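Local structure of cytosolic phospholipase A2 delta (Homo sapiens, 5IZ5) at residues E567-R577 against L763-S773; L736-P747 against R784-T795. The protein hydrolyses glycerophospholipids at the sn-2 position in a calcium-dependent manner, preferring linoleic acid there and releasing a fatty acid and a lysophospholipid. The protein carries 3 engineered substitutions. One frame throughout, in Å; residues are numbered along the deposited sequence.

Interaction 1: residues E567-R577 against L763-S773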
loop_
_atom_site.group_PDB
_atom_site.type_symbol
_atom_site.label_atom_id
_atom_site.label_comp_id
_atom_site.label_asym_id
_atom_site.label_seq_id
_atom_site.Cartn_x
_atom_site.Cartn_y
_atom_site.Cartn_z
ATOM N N GLU B 567 1.495 -24.744 11.381
ATOM C CA GLU B 567 2.400 -25.560 10.567
ATOM C C GLU B 567 2.974 -26.734 11.360
ATOM O O GLU B 567 3.139 -26.628 12.577
ATOM C CB GLU B 567 3.543 -24.704 10.024
ATOM C CG GLU B 567 3.145 -23.809 8.857
ATOM C CD GLU B 567 4.288 -23.537 7.896
ATOM O OE1 GLU B 567 5.466 -23.758 8.265
ATOM O OE2 GLU B 567 4.001 -23.100 6.760
ATOM N N PRO B 568 3.296 -27.851 10.673
ATOM C CA PRO B 568 3.707 -29.076 11.371
ATOM C C PRO B 568 4.941 -28.891 12.253
ATOM O O PRO B 568 5.972 -28.403 11.787
ATOM C CB PRO B 568 3.992 -30.061 10.226
ATOM C CG PRO B 568 4.254 -29.210 9.034
ATOM C CD PRO B 568 3.376 -28.005 9.209
ATOM N N LEU B 569 4.823 -29.285 13.518
ATOM C CA LEU B 569 5.894 -29.106 14.496
ATOM C C LEU B 569 7.107 -29.970 14.164
ATOM O O LEU B 569 7.017 -30.915 13.385
ATOM C CB LEU B 569 5.386 -29.426 15.908
ATOM C CG LEU B 569 4.262 -28.522 16.431
ATOM C CD1 LEU B 569 3.553 -29.153 17.621
ATOM C CD2 LEU B 569 4.796 -27.143 16.795
ATOM N N THR B 570 8.244 -29.629 14.762
ATOM C CA THR B 570 9.506 -30.327 14.514
ATOM C C THR B 570 9.560 -31.652 15.278
ATOM O O THR B 570 8.648 -31.982 16.041
ATOM C CB THR B 570 10.710 -29.462 14.950
ATOM O OG1 THR B 570 10.637 -29.202 16.359
ATOM C CG2 THR B 570 10.736 -28.130 14.186
ATOM N N THR B 571 10.645 -32.399 15.088
ATOM C CA THR B 571 10.869 -33.637 15.836
ATOM C C THR B 571 10.979 -33.366 17.337
ATOM O O THR B 571 10.692 -34.249 18.144
ATOM C CB THR B 571 12.138 -34.380 15.372
ATOM O OG1 THR B 571 13.287 -33.545 15.550
ATOM C CG2 THR B 571 12.028 -34.785 13.913
ATOM N N SER B 572 11.383 -32.145 17.696
ATOM C CA SER B 572 11.482 -31.714 19.097
ATOM C C SER B 572 10.152 -31.241 19.692
ATOM O O SER B 572 10.094 -30.891 20.873
ATOM C CB SER B 572 12.502 -30.574 19.222
ATOM O OG SER B 572 13.685 -30.868 18.500
ATOM N N GLY B 573 9.099 -31.213 18.878
ATOM C CA GLY B 573 7.801 -30.713 19.311
ATOM C C GLY B 573 7.713 -29.198 19.323
ATOM O O GLY B 573 6.791 -28.642 19.921
ATOM N N THR B 574 8.658 -28.532 18.653
ATOM C CA THR B 574 8.705 -27.067 18.587
ATOM C C THR B 574 8.279 -26.566 17.206
ATOM O O THR B 574 8.166 -27.351 16.261
ATOM C CB THR B 574 10.122 -26.533 18.897
ATOM O OG1 THR B 574 11.088 -27.206 18.077
ATOM C CG2 THR B 574 10.468 -26.751 20.359
ATOM N N SER B 575 8.046 -25.257 17.102
ATOM C CA SER B 575 7.622 -24.632 15.845
ATOM C C SER B 575 8.671 -24.813 14.753
ATOM O O SER B 575 9.870 -24.721 15.010
ATOM C CB SER B 575 7.347 -23.136 16.044
ATOM O OG SER B 575 7.016 -22.507 14.816
ATOM N N SER B 576 8.203 -25.072 13.537
ATOM C CA SER B 576 9.081 -25.217 12.381
ATOM C C SER B 576 9.408 -23.867 11.726
ATOM O O SER B 576 10.214 -23.815 10.798
ATOM C CB SER B 576 8.426 -26.142 11.349
ATOM O OG SER B 576 7.117 -25.701 11.025
ATOM N N ARG B 577 8.798 -22.788 12.226
ATOM C CA ARG B 577 8.821 -21.478 11.564
ATOM C C ARG B 577 10.228 -20.927 11.357
ATOM O O ARG B 577 10.621 -20.650 10.229
ATOM C CB ARG B 577 7.982 -20.465 12.355
ATOM C CG ARG B 577 7.799 -19.118 11.666
ATOM C CD ARG B 577 6.833 -18.229 12.435
ATOM N NE ARG B 577 7.340 -17.898 13.768
ATOM C CZ ARG B 577 8.000 -16.786 14.097
ATOM N NH1 ARG B 577 8.259 -15.838 13.200
ATOM N NH2 ARG B 577 8.407 -16.617 15.350
ATOM N N LEU B 763 3.947 -33.779 3.518
ATOM C CA LEU B 763 3.211 -32.554 3.840
ATOM C C LEU B 763 2.876 -32.380 5.326
ATOM O O LEU B 763 2.430 -31.300 5.718
ATOM C CB LEU B 763 1.896 -32.504 3.050
ATOM C CG LEU B 763 1.949 -32.507 1.521
ATOM C CD1 LEU B 763 0.534 -32.430 0.972
ATOM C CD2 LEU B 763 2.785 -31.360 0.975
ATOM N N THR B 764 3.066 -33.415 6.147
ATOM C CA THR B 764 2.494 -33.411 7.519
ATOM C C THR B 764 3.361 -33.701 8.756
ATOM O O THR B 764 3.103 -33.136 9.820
ATOM C CB THR B 764 1.284 -34.364 7.593
ATOM O OG1 THR B 764 1.633 -35.633 7.023
ATOM C CG2 THR B 764 0.094 -33.784 6.846
ATOM N N GLY B 765 4.347 -34.581 8.655
ATOM C CA GLY B 765 5.176 -34.905 9.818
ATOM C C GLY B 765 6.200 -33.829 10.133
ATOM O O GLY B 765 6.242 -32.778 9.482
ATOM N N ALA B 766 7.018 -34.094 11.151
ATOM C CA ALA B 766 8.273 -33.377 11.319
ATOM C C ALA B 766 9.131 -33.741 10.119
ATOM O O ALA B 766 8.828 -34.696 9.400
ATOM C CB ALA B 766 8.959 -33.779 12.609
ATOM N N THR B 767 10.188 -32.970 9.894
ATOM C CA THR B 767 11.026 -33.103 8.691
ATOM C C THR B 767 10.274 -32.803 7.378
ATOM O O THR B 767 10.791 -33.083 6.294
ATOM C CB THR B 767 11.704 -34.493 8.586
ATOM O OG1 THR B 767 10.742 -35.488 8.200
ATOM C CG2 THR B 767 12.364 -34.884 9.906
ATOM N N CYS B 768 9.067 -32.244 7.476
ATOM C CA CYS B 768 8.371 -31.696 6.314
ATOM C C CYS B 768 9.280 -30.652 5.680
ATOM O O CYS B 768 9.581 -29.637 6.311
ATOM C CB CYS B 768 7.054 -31.038 6.735
ATOM S SG CYS B 768 6.209 -30.107 5.430
ATOM N N PRO B 769 9.731 -30.892 4.438
ATOM C CA PRO B 769 10.661 -29.971 3.794
ATOM C C PRO B 769 10.005 -28.727 3.168
ATOM O O PRO B 769 10.702 -27.925 2.540
ATOM C CB PRO B 769 11.278 -30.838 2.703
ATOM C CG PRO B 769 10.155 -31.722 2.291
ATOM C CD PRO B 769 9.346 -31.986 3.532
ATOM N N TYR B 770 8.697 -28.554 3.345
ATOM C CA TYR B 770 7.966 -27.460 2.705
ATOM C C TYR B 770 7.532 -26.397 3.710
ATOM O O TYR B 770 6.587 -25.655 3.471
ATOM C CB TYR B 770 6.754 -28.027 1.979
ATOM C CG TYR B 770 7.098 -29.158 1.034
ATOM C CD1 TYR B 770 7.994 -28.963 -0.008
ATOM C CD2 TYR B 770 6.524 -30.421 1.179
ATOM C CE1 TYR B 770 8.312 -29.990 -0.883
ATOM C CE2 TYR B 770 6.832 -31.456 0.307
ATOM C CZ TYR B 770 7.727 -31.237 -0.720
ATOM O OH TYR B 770 8.034 -32.258 -1.586
ATOM N N THR B 771 8.226 -26.329 4.838
ATOM C CA THR B 771 7.910 -25.352 5.875
ATOM C C THR B 771 8.252 -23.929 5.403
ATOM O O THR B 771 9.150 -23.741 4.582
ATOM C CB THR B 771 8.618 -25.701 7.210
ATOM O OG1 THR B 771 8.168 -24.814 8.237
ATOM C CG2 THR B 771 10.136 -25.612 7.100
ATOM N N LEU B 772 7.529 -22.950 5.943
ATOM C CA LEU B 772 7.573 -21.556 5.478
ATOM C C LEU B 772 8.975 -21.034 5.193
ATOM O O LEU B 772 9.253 -20.535 4.108
ATOM C CB LEU B 772 6.905 -20.634 6.503
ATOM C CG LEU B 772 6.755 -19.156 6.129
ATOM C CD1 LEU B 772 5.918 -18.985 4.874
ATOM C CD2 LEU B 772 6.138 -18.399 7.292
ATOM N N SER B 773 9.864 -21.157 6.164
ATOM C CA SER B 773 11.171 -20.533 6.036
ATOM C C SER B 773 12.188 -21.346 5.255
ATOM O O SER B 773 13.236 -20.817 4.943
ATOM C CB SER B 773 11.730 -20.158 7.401
ATOM O OG SER B 773 10.934 -19.140 7.987
HETATM O O HOH W 1 9.769 -22.738 8.209
#
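Beside the active site of the alpha/beta-hydrolase catalytic domain, two irregular loops meet where the carboxylate of E567 grips T771 and L772; the side chain of L772 comes to about 4 Å from G334, which binds substrate. E567 OE1 accepts twice: from the backbone N of L772 through its syn lone pair, nearly straight (3.2 Å, 175° at the hydrogen), and from T771 OG1 nearly along the C-O axis (2.9 Å). E567 OE2 forms a salt bridge with R337, so both oxygens are tied down. T771 holds OG1 anti to its own N (chi1 -174°), where it also lies 3.1 Å from S576 OG. Water 1 links T771 OG1 to S576 O and S773 N. Farther along, the P568 ring lies against the chain, its CB 3.2 Å from T764 O and its CG against C768 CB. Two beta turns abut here, type I at T570-G573 and type II at G765-C768: A766 CB packs on T571 N (3.3 Å) and T571 CG2. At the other end S773 OG donates to R577 O over 2.7 Å, tilted 23° from the carbonyl plane.

Interaction 2: residues L736-P747 against R784-T795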
loop_
_atom_site.group_PDB
_atom_site.type_symbol
_atom_site.label_atom_id
_atom_site.label_comp_id
_atom_site.label_asym_id
_atom_site.label_seq_id
_atom_site.Cartn_x
_atom_site.Cartn_y
_atom_site.Cartn_z
ATOM N N LEU B 736 -3.977 -27.713 -0.675
ATOM C CA LEU B 736 -2.726 -28.441 -0.802
ATOM C C LEU B 736 -2.856 -29.766 -0.058
ATOM O O LEU B 736 -2.702 -29.826 1.160
ATOM C CB LEU B 736 -1.558 -27.618 -0.265
ATOM C CG LEU B 736 -0.169 -28.241 -0.435
ATOM C CD1 LEU B 736 0.136 -28.597 -1.885
ATOM C CD2 LEU B 736 0.872 -27.276 0.101
ATOM N N VAL B 737 -3.163 -30.821 -0.803
ATOM C CA VAL B 737 -3.427 -32.127 -0.214
ATOM C C VAL B 737 -2.913 -33.230 -1.134
ATOM O O VAL B 737 -3.006 -33.123 -2.353
ATOM C CB VAL B 737 -4.937 -32.303 0.076
ATOM C CG1 VAL B 737 -5.755 -32.362 -1.213
ATOM C CG2 VAL B 737 -5.184 -33.536 0.933
ATOM N N ASN B 738 -2.356 -34.279 -0.539
ATOM C CA ASN B 738 -1.954 -35.468 -1.272
ATOM C C ASN B 738 -3.029 -36.524 -1.077
ATOM O O ASN B 738 -3.001 -37.271 -0.099
ATOM C CB ASN B 738 -0.602 -35.977 -0.759
ATOM C CG ASN B 738 -0.038 -37.114 -1.601
ATOM O OD1 ASN B 738 -0.507 -37.383 -2.707
ATOM N ND2 ASN B 738 0.985 -37.782 -1.081
ATOM N N ALA B 739 -3.998 -36.559 -1.988
ATOM C CA ALA B 739 -5.084 -37.537 -1.910
ATOM C C ALA B 739 -4.864 -38.646 -2.941
ATOM O O ALA B 739 -4.034 -39.527 -2.720
ATOM C CB ALA B 739 -6.434 -36.853 -2.090
ATOM N N SER B 740 -5.550 -38.580 -4.080
ATOM C CA SER B 740 -5.496 -39.656 -5.066
ATOM C C SER B 740 -4.101 -39.784 -5.686
ATOM O O SER B 740 -3.749 -40.845 -6.194
ATOM C CB SER B 740 -6.576 -39.457 -6.145
ATOM O OG SER B 740 -6.114 -38.635 -7.202
ATOM N N PHE B 741 -3.304 -38.714 -5.617
ATOM C CA PHE B 741 -1.929 -38.707 -6.133
ATOM C C PHE B 741 -1.024 -39.737 -5.473
ATOM O O PHE B 741 -0.017 -40.125 -6.054
ATOM C CB PHE B 741 -1.304 -37.309 -5.963
ATOM C CG PHE B 741 0.064 -37.153 -6.588
ATOM C CD1 PHE B 741 0.207 -37.092 -7.964
ATOM C CD2 PHE B 741 1.200 -37.032 -5.801
ATOM C CE1 PHE B 741 1.450 -36.930 -8.548
ATOM C CE2 PHE B 741 2.453 -36.866 -6.379
ATOM C CZ PHE B 741 2.578 -36.817 -7.754
ATOM N N LYS B 742 -1.352 -40.166 -4.259
ATOM C CA LYS B 742 -0.553 -41.208 -3.599
ATOM C C LYS B 742 -0.501 -42.456 -4.496
ATOM O O LYS B 742 0.554 -43.074 -4.657
ATOM C CB LYS B 742 -1.136 -41.573 -2.231
ATOM C CG LYS B 742 -0.123 -41.638 -1.089
ATOM C CD LYS B 742 -0.787 -41.513 0.277
ATOM C CE LYS B 742 -1.769 -40.344 0.345
ATOM N NZ LYS B 742 -1.837 -39.707 1.688
ATOM N N ASP B 743 -1.641 -42.780 -5.108
ATOM C CA ASP B 743 -1.799 -44.009 -5.897
ATOM C C ASP B 743 -1.504 -43.805 -7.381
ATOM O O ASP B 743 -0.959 -44.700 -8.029
ATOM C CB ASP B 743 -3.223 -44.561 -5.764
ATOM C CG ASP B 743 -3.663 -44.722 -4.327
ATOM O OD1 ASP B 743 -2.851 -45.194 -3.503
ATOM O OD2 ASP B 743 -4.825 -44.375 -4.027
ATOM N N HIS B 744 -1.860 -42.632 -7.912
ATOM C CA HIS B 744 -1.896 -42.406 -9.356
ATOM C C HIS B 744 -0.789 -41.474 -9.827
ATOM O O HIS B 744 -0.575 -40.415 -9.244
ATOM C CB HIS B 744 -3.254 -41.821 -9.759
ATOM C CG HIS B 744 -4.413 -42.619 -9.262
ATOM N ND1 HIS B 744 -4.743 -42.670 -7.928
ATOM C CD2 HIS B 744 -5.313 -43.402 -9.904
ATOM C CE1 HIS B 744 -5.797 -43.450 -7.764
ATOM N NE2 HIS B 744 -6.164 -43.906 -8.949
ATOM N N SER B 745 -0.099 -41.872 -10.892
ATOM C CA SER B 745 0.941 -41.048 -11.509
ATOM C C SER B 745 0.355 -40.049 -12.496
ATOM O O SER B 745 1.032 -39.111 -12.910
ATOM C CB SER B 745 1.931 -41.933 -12.259
ATOM O OG SER B 745 1.317 -42.533 -13.388
ATOM N N ALA B 746 -0.886 -40.290 -12.907
ATOM C CA ALA B 746 -1.593 -39.403 -13.818
ATOM C C ALA B 746 -3.088 -39.636 -13.643
ATOM O O ALA B 746 -3.490 -40.657 -13.084
ATOM C CB ALA B 746 -1.166 -39.668 -15.254
ATOM N N PRO B 747 -3.918 -38.678 -14.085
ATOM C CA PRO B 747 -5.368 -38.803 -13.943
ATOM C C PRO B 747 -5.890 -40.162 -14.444
ATOM O O PRO B 747 -5.774 -40.476 -15.633
ATOM C CB PRO B 747 -5.907 -37.654 -14.804
ATOM C CG PRO B 747 -4.800 -36.652 -14.868
ATOM C CD PRO B 747 -3.513 -37.348 -14.571
ATOM N N ARG B 784 8.227 -33.667 -6.381
ATOM C CA ARG B 784 7.027 -34.221 -5.750
ATOM C C ARG B 784 5.932 -33.179 -5.550
ATOM O O ARG B 784 4.772 -33.419 -5.888
ATOM C CB ARG B 784 7.364 -34.840 -4.397
ATOM C CG ARG B 784 7.986 -36.225 -4.488
ATOM C CD ARG B 784 8.272 -36.768 -3.095
ATOM N NE ARG B 784 9.619 -37.315 -2.924
ATOM C CZ ARG B 784 9.924 -38.544 -2.513
ATOM N NH1 ARG B 784 8.985 -39.447 -2.245
ATOM N NH2 ARG B 784 11.206 -38.868 -2.380
ATOM N N LEU B 785 6.298 -32.033 -4.981
ATOM C CA LEU B 785 5.330 -30.965 -4.713
ATOM C C LEU B 785 4.782 -30.411 -6.020
ATOM O O LEU B 785 3.578 -30.199 -6.161
ATOM C CB LEU B 785 5.963 -29.839 -3.879
ATOM C CG LEU B 785 5.079 -28.645 -3.497
ATOM C CD1 LEU B 785 3.763 -29.086 -2.882
ATOM C CD2 LEU B 785 5.815 -27.719 -2.538
ATOM N N LEU B 786 5.678 -30.176 -6.971
ATOM C CA LEU B 786 5.294 -29.667 -8.280
ATOM C C LEU B 786 4.348 -30.631 -9.000
ATOM O O LEU B 786 3.288 -30.226 -9.474
ATOM C CB LEU B 786 6.536 -29.440 -9.138
ATOM C CG LEU B 786 6.256 -28.894 -10.540
ATOM C CD1 LEU B 786 6.190 -27.375 -10.513
ATOM C CD2 LEU B 786 7.308 -29.370 -11.525
ATOM N N ARG B 787 4.739 -31.902 -9.077
ATOM C CA ARG B 787 3.946 -32.902 -9.800
ATOM C C ARG B 787 2.612 -33.172 -9.108
ATOM O O ARG B 787 1.599 -33.367 -9.773
ATOM C CB ARG B 787 4.721 -34.210 -9.994
ATOM C CG ARG B 787 5.910 -34.115 -10.937
ATOM C CD ARG B 787 6.251 -35.453 -11.580
ATOM N NE ARG B 787 7.459 -35.375 -12.401
ATOM C CZ ARG B 787 8.691 -35.713 -12.014
ATOM N NH1 ARG B 787 8.941 -36.172 -10.789
ATOM N NH2 ARG B 787 9.699 -35.584 -12.871
ATOM N N LEU B 788 2.609 -33.157 -7.779
ATOM C CA LEU B 788 1.363 -33.238 -7.024
ATOM C C LEU B 788 0.409 -32.121 -7.431
ATOM O O LEU B 788 -0.770 -32.362 -7.687
ATOM C CB LEU B 788 1.629 -33.145 -5.519
ATOM C CG LEU B 788 0.399 -32.944 -4.629
ATOM C CD1 LEU B 788 -0.576 -34.102 -4.781
ATOM C CD2 LEU B 788 0.804 -32.782 -3.177
ATOM N N SER B 789 0.923 -30.895 -7.455
ATOM C CA SER B 789 0.119 -29.720 -7.780
ATOM C C SER B 789 -0.430 -29.825 -9.196
ATOM O O SER B 789 -1.610 -29.591 -9.433
ATOM C CB SER B 789 0.958 -28.442 -7.631
ATOM O OG SER B 789 1.521 -28.344 -6.336
ATOM N N ASP B 790 0.452 -30.164 -10.128
ATOM C CA ASP B 790 0.084 -30.401 -11.519
ATOM C C ASP B 790 -1.032 -31.446 -11.620
ATOM O O ASP B 790 -2.054 -31.222 -12.268
ATOM C CB ASP B 790 1.326 -30.862 -12.288
ATOM C CG ASP B 790 1.049 -31.158 -13.747
ATOM O OD1 ASP B 790 0.039 -30.673 -14.295
ATOM O OD2 ASP B 790 1.864 -31.875 -14.355
ATOM N N TYR B 791 -0.827 -32.574 -10.952
ATOM C CA TYR B 791 -1.795 -33.663 -10.956
ATOM C C TYR B 791 -3.158 -33.230 -10.418
ATOM O O TYR B 791 -4.185 -33.487 -11.047
ATOM C CB TYR B 791 -1.262 -34.840 -10.141
ATOM C CG TYR B 791 -2.270 -35.939 -9.946
ATOM C CD1 TYR B 791 -2.356 -37.001 -10.842
ATOM C CD2 TYR B 791 -3.135 -35.918 -8.865
ATOM C CE1 TYR B 791 -3.285 -38.012 -10.661
ATOM C CE2 TYR B 791 -4.060 -36.918 -8.678
ATOM C CZ TYR B 791 -4.135 -37.965 -9.577
ATOM O OH TYR B 791 -5.059 -38.967 -9.390
ATOM N N ASN B 792 -3.162 -32.580 -9.255
ATOM C CA ASN B 792 -4.407 -32.150 -8.604
ATOM C C ASN B 792 -5.287 -31.273 -9.477
ATOM O O ASN B 792 -6.510 -31.323 -9.376
ATOM C CB ASN B 792 -4.121 -31.407 -7.299
ATOM C CG ASN B 792 -3.664 -32.329 -6.193
ATOM O OD1 ASN B 792 -3.530 -33.538 -6.389
ATOM N ND2 ASN B 792 -3.434 -31.765 -5.017
ATOM N N VAL B 793 -4.671 -30.462 -10.326
ATOM C CA VAL B 793 -5.435 -29.641 -11.255
ATOM C C VAL B 793 -5.877 -30.468 -12.469
ATOM O O VAL B 793 -7.032 -30.386 -12.881
ATOM C CB VAL B 793 -4.646 -28.383 -11.673
ATOM C CG1 VAL B 793 -5.282 -27.705 -12.880
ATOM C CG2 VAL B 793 -4.577 -27.412 -10.503
ATOM N N GLN B 794 -4.970 -31.262 -13.032
ATOM C CA GLN B 794 -5.313 -32.106 -14.186
ATOM C C GLN B 794 -6.469 -33.059 -13.887
ATOM O O GLN B 794 -7.424 -33.145 -14.650
ATOM C CB GLN B 794 -4.095 -32.877 -14.695
ATOM C CG GLN B 794 -3.251 -32.065 -15.662
ATOM C CD GLN B 794 -2.000 -32.791 -16.111
ATOM O OE1 GLN B 794 -1.691 -33.880 -15.630
ATOM N NE2 GLN B 794 -1.270 -32.186 -17.036
ATOM N N THR B 795 -6.399 -33.742 -12.751
ATOM C CA THR B 795 -7.487 -34.627 -12.329
ATOM C C THR B 795 -8.816 -33.899 -12.083
ATOM O O THR B 795 -9.847 -34.542 -11.966
ATOM C CB THR B 795 -7.121 -35.399 -11.059
ATOM O OG1 THR B 795 -7.933 -36.580 -10.973
ATOM C CG2 THR B 795 -7.349 -34.536 -9.844
HETATM O O HOH W 2 -4.070 -35.873 -4.750
#
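Y791 leaves its helix pointing at F741 and the chain beyond it, its ring swung anti to the backbone N (chi1 173°). Its CB touches F741 CD1 at 3.5 Å, and CG meets the same atom at 3.4 Å, F741 CD1 lying over one face of the tyrosine. The two ring planes meet obliquely, at 55°. On one flank CD1 rests near A746 CA and P747 CD, and CE1 comes 3.4 Å from A746 C; on the other, CE2 lies beside S740 OG. At the tip Y791 OH pairs with S740 OG in a hydrogen bond whose 2.5 Å length is doubtfully short, either hydroxyl being a possible donor. H744 CB packs 3.4 Å from Y791 OH. S740 OG is also hydrogen-bonded to E716. The contact fastens the loop after strand 730-734 of the mixed sheet onto helix 779-794, which on another side packs against helix 335-351 of the catalytic domain. With an alanine here instead of Y791, S740 would probably lose its phenolic partner, and a gap would open between F741 and P747. One face of the F741 ring takes a CH-pi contact, L788 CA standing 3.8 Å over its centroid, and L788 CD1 lies against F741 CB. N792 ND2 donates to V737 O in the carbonyl plane (3.0 Å, 161° at the hydrogen), while N792 OD1 accepts from water 2, itself held by A739 N and F741 N. Beyond them the side chains of L736 and L785 cross at about a right angle, L736 CD1 to L785 CD1 at 3.8 Å.

How the interactions relate
From the N terminus the segments come in the order 567-577, 736-747, 763-773, 784-795, so the loops closed by the two interactions cross. Interaction 1 closes a loop of 185 intervening residues, joining the chain after helix 534-543 to the one before helix 779-794. Interaction 2 closes a shorter loop of 36, tying the chain beyond strand 730-734 to helix 779-794 itself. Their centres are 21 Å apart, yet they touch: Y770 CD1 packs on L785 CD2 at 3.6 Å, and L763 CD1 reaches N738 N at 3.7 Å. Segment 763-773 therefore lies against both halves of interaction 2 and also meets 567-577, with L772 of the same segment close to the nucleophile S365.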